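Local coordinates for 5' nucleotidase family protein (Staphylococcus aureus subsp. aureus, PDB 4Q7F), which belongs to the 5'-nucleotidase family, joining a calcineurin-like phosphoesterase domain, which holds manganese and magnesium ions, to a 5'-nucleotidase C-terminal domain, at residues Val152-Val157 against Glu280-Ser285; Arg273-Thr278 against Val286-Leu291; Val392-Gly397 against Pro492-Ile497. One frame throughout, in Å; residues are numbered along the deposited sequence. Where two conformers were deposited one is given.

In the fold
Interactions 1 and 2 share strand 284-293 and lie on the same side of the chain's centre, in the calcineurin-like part of the molecule, whereas interaction 3 sits about 52 Å (between centres) from interaction 2, in the C-terminal part. Interaction 1 is a surface contact between two hairpin ends belonging to different sheets, and it rests on a few side chains. Interactions 2 and 3 are partly buried pairings of antiparallel strands, knit by backbone hydrogen bonds and each broken by a classic bulge. In interaction 2 the face of Arg-273 and Glu-290 carries charges and a bridging water; in interaction 3 aliphatic side chains dominate. Ser-285 O probably hydrogen-bonds to Ser-277 N, tying interaction 1 directly to interaction 2.

Interaction 1: residues Val152-Val157 against Glu280-Ser285; sequences VGDQTV and EYENLS
Val-152 meets Leu-284 where the ends of two beta hairpins, one from each sheet of the calcineurin-like domain, come together at the surface. Methyl CG1 of Val-152 touches Leu-284 CD1 at 3.7 Å. It gets there because chi1 of 177° sets CG1 opposite the backbone N. Both side chains are apolar and start out toward each other, which suits the inner part of this small contact; Leu-284 also leans on Ile-201 of strand 201-207.

The chain then reverses in a type II' turn from Val-152 to Gln-155. Gly-153 fills the second position with a positive phi of 63°, a conformation that glycine adopts readily. The turn is closed in both directions, Gln-155 N giving to Val-152 O and Val-152 N to Gln-155 O.

Asp-154 lies on the exposed side of the turn and brings OD2 to 3.7 Å from OE2 of Glu-282. The side chains cross at about a right angle, and their carboxylate planes are 69° apart. As like charges they would be expected to repel one another, a cost that water at this exposed position probably lessens.

Gln-155 begins strand 155-163 and returns toward the partner hairpin. Its side chain is modelled in two conformers, and the contact rests on its first carbon: Gln-155 CB completes the apolar patch by lying 4.2 Å from Leu-284 CD1.

Interaction 2: residues Arg273-Thr278 against Val286-Leu291; sequences RVVLST and VESCEL
Val-275 faces two residues at once, Glu-287 and Ser-288, in a classic beta bulge of the antiparallel hairpin of strands 270-278 and 284-293. Its carbonyl O accepts from Glu-287 N at 2.7 Å and, less closely, from Ser-288 N at 3.3 Å. Val-275 N gives to Ser-288 O, and toward Arg-273 the ladder is regular, Arg-273 and Glu-290 exchanging a reciprocal pair.

The tightly packed part is this bulge, where buried Val-275 brings CG2 to 3.3 Å from Ser-288 OG beside Tyr-62, together with the buried Val-274 and Leu-276 on the opposite face. There Leu-276 CD2 lies 3.8 Å from Val-286 CG2, and Val-274 CG2 is 4.0 Å from Cys-289 SG. Apolar side chains suit this face, where Val-274 and Cys-289 lie against Ala-260 and Ile-262 of the second sheet.

The open side is at the exposed Glu-287, whose OE1 accepts from Ser-277 OG at 2.7 Å on its anti side. Arg-273 and Glu-290 make the Val-275 face more polar: they run side by side in a salt bridge, NH2 to OE2 at 3.2 Å, with the oxygen well out of the guanidinium plane. A water at the guanidinium edge accepts from NE and donates to Arg-273 O and Glu-290 OE1. Because NH1 pairs with Asp-58, the arginine serves two acids, and Glu-290 holds it by charge and water, without a directed N-H bond.

Interaction 3: residues Val392-Gly397 against Pro492-Ile497; sequences VLAVSG and PVVKDI
Val-392 forms the apolar centre by spreading its two methyl groups over the opposing strand. CG1 reaches Val-494 CB at 4.0 Å, while CG2 lies 3.8 Å from Lys-495 CB and also touches Ile-497 CD1. The split follows from chi1 of -179°, which turns CG1 away from the backbone N and keeps CG2 beside it. A beta-branched valine suits this buried place, since it fills the space close to the backbone; Val-392 and Ile-497 are also covered by Ser-355 of helix 342-355.

Around this centre the packing continues on both faces. Ala-394 is small enough to let Val-494 CG2 approach its CB to 3.9 Å. On the other face of the sheet, Leu-393 CD2 meets Val-493 CG2 at 4.0 Å.

Beneath these side chains the two backbones pair as sheet neighbours. Val-392 N gives a short bond to Lys-495 O, 2.8 Å long and in the carbonyl plane. Val-392 O in turn takes Val-494 N at 2.8 Å and, more weakly, Lys-495 N at 3.4 Å. Ala-394 N donates to Pro-492 O, so the proline, having no N-H of its own, still takes part through its carbonyl.

At the polar edge Lys-495 packs its CB on Val-392 while its amine leads away from the contact. Asp-496 turns away too, its OD1 bonded to Gln-498.

Val-494 and Lys-495 thus both face Val-392 in a classic bulge, where the outermost strand 493-497 turns a corner along the antiparallel edge of a mixed sheet in the C-terminal domain.

Interaction 1: residues Val152-Val157 against Glu280-Ser285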
# COMPACT_ATOMS: atom_id res chain seq x y z
N VAL A 152 26.34 13.99 16.72
CA VAL A 152 26.65 12.78 17.47
C VAL A 152 28.12 13.00 17.81
O VAL A 152 29.01 12.85 16.94
CB VAL A 152 26.50 11.50 16.65
CG1 VAL A 152 26.93 10.29 17.49
CG2 VAL A 152 25.07 11.35 16.16
N GLY A 153 28.37 13.40 19.05
CA GLY A 153 29.72 13.73 19.46
C GLY A 153 30.16 14.91 18.61
O GLY A 153 29.42 15.87 18.44
N ASP A 154 31.35 14.82 18.04
CA ASP A 154 31.89 15.87 17.19
C ASP A 154 31.60 15.64 15.69
O ASP A 154 32.24 16.24 14.83
CB ASP A 154 33.40 16.03 17.43
CG ASP A 154 34.18 14.73 17.23
OD1 ASP A 154 33.55 13.69 16.93
OD2 ASP A 154 35.41 14.76 17.40
N GLN A 155 30.63 14.77 15.41
CA GLN A 155 30.23 14.46 14.04
C GLN A 155 28.82 15.01 13.80
O GLN A 155 28.12 15.36 14.75
CB GLN A 155 30.19 12.94 13.81
CG GLN A 155 31.49 12.19 14.06
CD GLN A 155 32.65 12.70 13.22
OE1 GLN A 155 33.26 13.71 13.53
NE2 GLN A 155 32.98 11.96 12.17
N THR A 156 28.43 15.08 12.53
CA THR A 156 27.09 15.52 12.18
C THR A 156 26.43 14.49 11.31
O THR A 156 27.06 13.93 10.40
CB THR A 156 27.11 16.88 11.46
OG1 THR A 156 27.57 17.89 12.36
CG2 THR A 156 25.71 17.25 10.98
N VAL A 157 25.18 14.21 11.63
CA VAL A 157 24.36 13.31 10.84
C VAL A 157 23.39 14.16 10.02
O VAL A 157 22.79 15.09 10.55
CB VAL A 157 23.52 12.37 11.72
CG1 VAL A 157 22.66 11.46 10.84
CG2 VAL A 157 24.42 11.56 12.63
N GLU A 280 38.91 4.22 16.55
CA GLU A 280 39.93 5.14 17.07
C GLU A 280 39.93 6.19 15.96
O GLU A 280 39.87 5.84 14.79
CB GLU A 280 41.31 4.50 17.29
CG GLU A 280 42.13 4.16 16.05
CD GLU A 280 43.57 3.80 16.37
OE1 GLU A 280 43.92 3.69 17.57
OE2 GLU A 280 44.38 3.63 15.43
N TYR A 281 39.95 7.46 16.35
CA TYR A 281 39.85 8.63 15.45
C TYR A 281 38.45 9.22 15.65
O TYR A 281 38.15 10.31 15.15
CB TYR A 281 40.06 8.32 13.95
CG TYR A 281 41.35 7.61 13.60
CD1 TYR A 281 42.58 8.11 14.01
CD2 TYR A 281 41.34 6.46 12.79
CE1 TYR A 281 43.76 7.47 13.68
CE2 TYR A 281 42.52 5.82 12.45
CZ TYR A 281 43.73 6.32 12.89
OH TYR A 281 44.90 5.69 12.55
N GLU A 282 37.59 8.48 16.36
CA GLU A 282 36.22 8.90 16.66
C GLU A 282 35.39 9.14 15.40
O GLU A 282 34.68 10.14 15.28
CB GLU A 282 36.22 10.09 17.62
CG GLU A 282 36.82 9.74 18.98
CD GLU A 282 36.93 10.91 19.93
OE1 GLU A 282 37.23 10.68 21.12
OE2 GLU A 282 36.74 12.07 19.49
N ASN A 283 35.49 8.20 14.47
CA ASN A 283 34.75 8.22 13.22
C ASN A 283 33.68 7.13 13.27
O ASN A 283 33.98 5.96 13.46
CB ASN A 283 35.68 7.96 12.04
CG ASN A 283 36.73 9.04 11.90
OD1 ASN A 283 36.47 10.22 12.16
ND2 ASN A 283 37.93 8.65 11.49
N LEU A 284 32.43 7.54 13.10
CA LEU A 284 31.30 6.62 13.12
C LEU A 284 31.28 5.72 11.89
O LEU A 284 31.47 6.19 10.77
CB LEU A 284 29.98 7.42 13.18
CG LEU A 284 29.66 8.11 14.50
CD1 LEU A 284 28.56 9.15 14.34
CD2 LEU A 284 29.28 7.08 15.55
N SER A 285 31.07 4.43 12.11
CA SER A 285 30.96 3.47 11.02
C SER A 285 29.85 2.51 11.39
O SER A 285 29.50 2.36 12.57
CB SER A 285 32.25 2.70 10.79
OG SER A 285 32.47 1.74 11.81

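Interaction 2: residues Arg273-Thr278 against Val286-Leu291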
# COMPACT_ATOMS: atom_id res chain seq x y z
N ARG A 273 16.91 -2.00 12.80
CA ARG A 273 17.86 -1.39 13.74
C ARG A 273 19.21 -1.30 13.06
O ARG A 273 19.73 -2.30 12.58
CB ARG A 273 18.00 -2.19 15.03
CG ARG A 273 18.90 -1.50 16.06
CD ARG A 273 19.12 -2.37 17.28
NE ARG A 273 20.04 -3.49 17.02
CZ ARG A 273 20.18 -4.55 17.81
NH1 ARG A 273 19.47 -4.67 18.92
NH2 ARG A 273 21.06 -5.50 17.52
N VAL A 274 19.75 -0.09 12.99
CA VAL A 274 21.06 0.13 12.43
C VAL A 274 21.86 0.81 13.51
O VAL A 274 21.42 1.82 14.04
CB VAL A 274 21.02 1.00 11.17
CG1 VAL A 274 22.42 1.32 10.69
CG2 VAL A 274 20.24 0.27 10.08
N VAL A 275 23.02 0.25 13.84
CA VAL A 275 23.88 0.80 14.86
C VAL A 275 25.17 1.30 14.24
O VAL A 275 25.80 0.62 13.40
CB VAL A 275 24.25 -0.23 15.95
CG1 VAL A 275 25.12 0.40 17.02
CG2 VAL A 275 23.00 -0.84 16.56
N LEU A 276 25.55 2.50 14.64
CA LEU A 276 26.79 3.08 14.21
C LEU A 276 27.64 3.22 15.47
O LEU A 276 27.10 3.50 16.55
CB LEU A 276 26.57 4.44 13.57
CG LEU A 276 25.64 4.61 12.39
CD1 LEU A 276 25.83 6.04 11.89
CD2 LEU A 276 25.87 3.62 11.26
N SER A 277 28.96 2.99 15.36
CA SER A 277 29.87 3.14 16.52
C SER A 277 31.21 3.73 16.09
O SER A 277 31.62 3.59 14.94
CB SER A 277 30.07 1.82 17.29
OG SER A 277 30.63 0.80 16.47
N THR A 278 31.86 4.43 17.01
CA THR A 278 33.13 5.08 16.71
C THR A 278 34.33 4.13 16.74
O THR A 278 34.32 3.12 17.44
CB THR A 278 33.40 6.23 17.70
OG1 THR A 278 33.36 5.74 19.04
CG2 THR A 278 32.36 7.32 17.55
N VAL A 286 29.31 1.84 10.39
CA VAL A 286 28.24 0.90 10.59
C VAL A 286 28.75 -0.29 11.38
O VAL A 286 29.71 -0.95 10.97
CB VAL A 286 27.67 0.38 9.25
CG1 VAL A 286 26.61 -0.67 9.51
CG2 VAL A 286 27.11 1.52 8.41
N GLU A 287 28.10 -0.57 12.50
CA GLU A 287 28.44 -1.71 13.32
C GLU A 287 27.52 -2.85 12.97
O GLU A 287 27.97 -3.95 12.70
CB GLU A 287 28.33 -1.35 14.80
CG GLU A 287 28.41 -2.52 15.75
CD GLU A 287 28.47 -2.10 17.21
OE1 GLU A 287 29.39 -1.33 17.56
OE2 GLU A 287 27.62 -2.55 18.00
N SER A 288 26.21 -2.59 12.96
CA SER A 288 25.22 -3.62 12.66
C SER A 288 24.00 -3.05 11.93
O SER A 288 23.69 -1.86 12.02
CB SER A 288 24.77 -4.30 13.96
OG SER A 288 24.12 -3.37 14.81
N CYS A 289 23.31 -3.94 11.22
CA CYS A 289 22.11 -3.60 10.46
C CYS A 289 21.23 -4.86 10.37
O CYS A 289 21.57 -5.82 9.66
CB CYS A 289 22.53 -3.12 9.07
SG CYS A 289 21.17 -2.97 7.90
N GLU A 290 20.09 -4.85 11.07
CA GLU A 290 19.26 -6.03 11.13
C GLU A 290 17.81 -5.71 11.40
O GLU A 290 17.47 -4.55 11.63
CB GLU A 290 19.79 -6.95 12.23
CG GLU A 290 19.64 -6.40 13.65
CD GLU A 290 20.62 -7.02 14.63
OE1 GLU A 290 21.82 -6.67 14.59
OE2 GLU A 290 20.17 -7.82 15.49
N LEU A 291 16.97 -6.73 11.35
CA LEU A 291 15.56 -6.58 11.67
C LEU A 291 15.37 -7.29 12.97
O LEU A 291 15.84 -8.40 13.13
CB LEU A 291 14.64 -7.23 10.63
CG LEU A 291 14.71 -6.71 9.19
CD1 LEU A 291 13.68 -7.47 8.33
CD2 LEU A 291 14.50 -5.21 9.11
O HOH W 1 21.66 -3.72 14.44

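Interaction 3: residues Val392-Gly397 against Pro492-Ile497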
# COMPACT_ATOMS: atom_id res chain seq x y z
N VAL A 392 -16.73 5.61 -14.57
CA VAL A 392 -17.17 4.93 -15.80
C VAL A 392 -16.39 5.59 -16.92
O VAL A 392 -16.39 6.80 -17.04
CB VAL A 392 -18.66 5.00 -16.06
CG1 VAL A 392 -19.00 4.25 -17.34
CG2 VAL A 392 -19.41 4.38 -14.90
N LEU A 393 -15.67 4.78 -17.67
CA LEU A 393 -14.83 5.25 -18.75
C LEU A 393 -15.29 4.74 -20.08
O LEU A 393 -15.74 3.63 -20.18
CB LEU A 393 -13.41 4.71 -18.53
CG LEU A 393 -12.78 5.13 -17.20
CD1 LEU A 393 -11.34 4.60 -17.15
CD2 LEU A 393 -12.83 6.62 -17.04
N ALA A 394 -15.11 5.57 -21.11
CA ALA A 394 -15.46 5.21 -22.47
C ALA A 394 -14.19 4.70 -23.12
O ALA A 394 -13.18 5.43 -23.20
CB ALA A 394 -15.98 6.43 -23.20
N VAL A 395 -14.25 3.44 -23.56
CA VAL A 395 -13.11 2.77 -24.17
C VAL A 395 -13.54 1.99 -25.42
O VAL A 395 -14.66 1.48 -25.51
CB VAL A 395 -12.43 1.79 -23.17
CG1 VAL A 395 -11.86 2.53 -21.95
CG2 VAL A 395 -13.41 0.72 -22.68
N SER A 396 -12.64 1.89 -26.39
CA SER A 396 -12.94 1.08 -27.57
C SER A 396 -12.91 -0.38 -27.15
O SER A 396 -12.39 -0.72 -26.09
CB SER A 396 -11.89 1.31 -28.64
OG SER A 396 -10.63 0.90 -28.19
N GLY A 397 -13.47 -1.25 -27.98
CA GLY A 397 -13.46 -2.69 -27.70
C GLY A 397 -12.03 -3.21 -27.68
O GLY A 397 -11.72 -4.17 -26.98
N PRO A 492 -12.21 9.12 -21.78
CA PRO A 492 -13.26 10.08 -21.37
C PRO A 492 -14.04 9.58 -20.18
O PRO A 492 -14.32 8.38 -20.11
CB PRO A 492 -14.12 10.19 -22.64
CG PRO A 492 -13.13 9.97 -23.74
CD PRO A 492 -12.22 8.89 -23.23
N VAL A 493 -14.33 10.45 -19.21
CA VAL A 493 -15.05 10.05 -18.00
C VAL A 493 -16.55 10.27 -18.18
O VAL A 493 -17.05 11.40 -18.21
CB VAL A 493 -14.54 10.77 -16.73
CG1 VAL A 493 -15.24 10.21 -15.49
CG2 VAL A 493 -13.04 10.60 -16.59
N VAL A 494 -17.26 9.16 -18.29
CA VAL A 494 -18.69 9.16 -18.52
C VAL A 494 -19.46 9.41 -17.25
O VAL A 494 -20.56 9.97 -17.28
CB VAL A 494 -19.10 7.80 -19.07
CG1 VAL A 494 -20.62 7.71 -19.22
CG2 VAL A 494 -18.37 7.54 -20.37
N LYS A 495 -18.90 8.94 -16.14
CA LYS A 495 -19.53 9.09 -14.83
C LYS A 495 -18.45 9.00 -13.73
O LYS A 495 -17.55 8.14 -13.76
CB LYS A 495 -20.62 8.02 -14.66
CG LYS A 495 -21.57 8.18 -13.48
CD LYS A 495 -22.70 7.15 -13.63
CE LYS A 495 -23.56 7.02 -12.37
NZ LYS A 495 -24.25 8.28 -11.97
N ASP A 496 -18.56 9.91 -12.78
CA ASP A 496 -17.65 10.01 -11.66
C ASP A 496 -18.49 9.61 -10.45
O ASP A 496 -19.34 10.39 -9.98
CB ASP A 496 -17.14 11.45 -11.56
CG ASP A 496 -16.18 11.68 -10.40
OD1 ASP A 496 -16.01 10.78 -9.56
OD2 ASP A 496 -15.61 12.78 -10.31
N ILE A 497 -18.29 8.38 -9.96
CA ILE A 497 -19.07 7.85 -8.86
C ILE A 497 -18.33 8.04 -7.53
O ILE A 497 -17.44 7.26 -7.18
CB ILE A 497 -19.43 6.37 -9.09
CG1 ILE A 497 -20.19 6.23 -10.42
CG2 ILE A 497 -20.29 5.84 -7.95
CD1 ILE A 497 -20.40 4.80 -10.85